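Local structure of intracellular protein transport protein USO1 (Saccharomyces cerevisiae S288c, 6LSU) at residues Q113-Y117 / S258-N262. The protein tethers transport vesicles to membranes and is required for protein transport from the ER to the Golgi complex, this chain being its globular head region. Sequence-based numbering, arbitrary orientation.
Sequences QNGKY and SLINN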
loop_
_atom_site.group_PDB
_atom_site.type_symbol
_atom_site.label_atom_id
_atom_site.label_comp_id
_atom_site.label_asym_id
_atom_site.label_seq_id
_atom_site.Cartn_x
_atom_site.Cartn_y
_atom_site.Cartn_z
ATOM N N GLN A 113 8.438 -15.140 6.490
ATOM C CA GLN A 113 9.765 -14.455 6.426
ATOM C C GLN A 113 9.949 -13.746 5.078
ATOM O O GLN A 113 10.849 -12.876 4.989
ATOM C CB GLN A 113 10.949 -15.418 6.657
ATOM C CG GLN A 113 11.011 -16.003 8.066
ATOM C CD GLN A 113 12.297 -16.741 8.338
ATOM O OE1 GLN A 113 13.316 -16.579 7.656
ATOM N NE2 GLN A 113 12.258 -17.587 9.350
ATOM N N ASN A 114 9.238 -14.134 4.027
ATOM C CA ASN A 114 9.629 -13.668 2.663
ATOM C C ASN A 114 8.439 -13.147 1.855
ATOM O O ASN A 114 8.693 -12.683 0.757
ATOM C CB ASN A 114 10.374 -14.757 1.885
ATOM C CG ASN A 114 11.491 -15.418 2.685
ATOM O OD1 ASN A 114 12.584 -14.868 2.834
ATOM N ND2 ASN A 114 11.246 -16.608 3.204
ATOM N N GLY A 115 7.212 -13.173 2.386
ATOM C CA GLY A 115 6.015 -12.780 1.617
ATOM C C GLY A 115 4.974 -12.128 2.500
ATOM O O GLY A 115 5.250 -11.979 3.709
ATOM N N LYS A 116 3.839 -11.744 1.903
ATOM C CA LYS A 116 2.656 -11.132 2.573
ATOM C C LYS A 116 1.512 -12.114 2.365
ATOM O O LYS A 116 1.159 -12.396 1.200
ATOM C CB LYS A 116 2.310 -9.738 2.021
ATOM C CG LYS A 116 3.423 -8.690 2.098
ATOM C CD LYS A 116 4.546 -8.900 1.087
ATOM C CE LYS A 116 5.862 -8.235 1.449
ATOM N NZ LYS A 116 6.957 -8.686 0.551
ATOM N N TYR A 117 1.021 -12.689 3.457
ATOM C CA TYR A 117 0.077 -13.829 3.398
ATOM C C TYR A 117 -1.235 -13.397 4.050
ATOM O O TYR A 117 -1.273 -12.327 4.670
ATOM C CB TYR A 117 0.812 -15.077 3.903
ATOM C CG TYR A 117 1.534 -15.775 2.778
ATOM C CD1 TYR A 117 2.762 -15.310 2.327
ATOM C CD2 TYR A 117 0.934 -16.836 2.099
ATOM C CE1 TYR A 117 3.398 -15.908 1.252
ATOM C CE2 TYR A 117 1.565 -17.452 1.028
ATOM C CZ TYR A 117 2.805 -16.978 0.610
ATOM O OH TYR A 117 3.522 -17.509 -0.416
ATOM N N SER A 258 3.908 -14.124 -4.740
ATOM C CA SER A 258 4.833 -13.639 -3.690
ATOM C C SER A 258 6.268 -13.756 -4.226
ATOM O O SER A 258 7.110 -12.853 -3.993
ATOM C CB SER A 258 4.654 -14.431 -2.452
ATOM O OG SER A 258 4.619 -13.568 -1.344
ATOM N N LEU A 259 6.545 -14.859 -4.930
ATOM C CA LEU A 259 7.871 -15.079 -5.541
ATOM C C LEU A 259 8.059 -14.086 -6.706
ATOM O O LEU A 259 9.112 -13.400 -6.750
ATOM C CB LEU A 259 8.018 -16.548 -5.969
ATOM C CG LEU A 259 9.271 -16.840 -6.778
ATOM C CD1 LEU A 259 10.509 -16.422 -5.989
ATOM C CD2 LEU A 259 9.323 -18.301 -7.198
ATOM N N ILE A 260 7.071 -13.922 -7.588
ATOM C CA ILE A 260 7.181 -12.869 -8.641
ATOM C C ILE A 260 7.489 -11.535 -7.969
ATOM O O ILE A 260 8.281 -10.764 -8.540
ATOM C CB ILE A 260 5.920 -12.782 -9.510
ATOM C CG1 ILE A 260 5.616 -14.074 -10.237
ATOM C CG2 ILE A 260 6.064 -11.634 -10.514
ATOM C CD1 ILE A 260 4.438 -13.931 -11.230
ATOM N N ASN A 261 6.885 -11.263 -6.822
ATOM C CA ASN A 261 7.070 -9.980 -6.121
ATOM C C ASN A 261 8.529 -9.868 -5.685
ATOM O O ASN A 261 9.117 -8.826 -5.955
ATOM C CB ASN A 261 6.061 -9.835 -4.969
ATOM C CG ASN A 261 6.153 -8.491 -4.287
ATOM O OD1 ASN A 261 7.164 -8.204 -3.632
ATOM N ND2 ASN A 261 5.126 -7.679 -4.464
ATOM N N ASN A 262 9.078 -10.880 -5.025
ATOM C CA ASN A 262 10.451 -10.844 -4.462
ATOM C C ASN A 262 11.489 -10.783 -5.597
ATOM O O ASN A 262 12.579 -10.205 -5.363
ATOM C CB ASN A 262 10.730 -12.049 -3.563
ATOM C CG ASN A 262 10.022 -12.006 -2.226
ATOM O OD1 ASN A 262 9.732 -10.945 -1.683
ATOM N ND2 ASN A 262 9.770 -13.164 -1.663
HETATM O O HOH W 1 9.286 -9.734 0.796
#
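Asn-114 O lies in the plane of the flat Asn-262 carboxamide, where ND2 donates to it at 2.7 Å with an N-H...O angle of 160°. ND2 is tilted 29° from the carbonyl plane of Asn-114. CG of Asn-262 lies beside its backbone N and anti to its carbonyl carbon (chi1 -73°), which sends the amide out from the helix to the loop. The other amide atom, Asn-262 OD1, accepts a hydrogen bond from a water 2.8 Å away, and that water accepts from Lys-116 NZ at 2.6 Å, tying the lysine end to the helix indirectly. The Ser-258 hydroxyl lies oblique to the Tyr-117 ring, with OG 3.7 Å from CE1, while the phenol OH of Tyr-117 passes 3.9 Å from Ser-258 CB. The same Ser-258 OG packs against the CA of Gly-115, 3.4 Å away, where the loop runs nearest the helix. Asn-114 ND2 bonds to Ser-110 O of helix 103-112. The contact joins the loop between helices 103-112 and 132-143 to helix 251-264 of ARM repeat 4, beside helix 204-218, whose Met-215 touches Tyr-117 and whose Val-218 touches Asn-262; Leu-259 and Ile-260 pack on helix 233-244, Leu-259 also on helix 204-218, within the alpha-solenoid of the head.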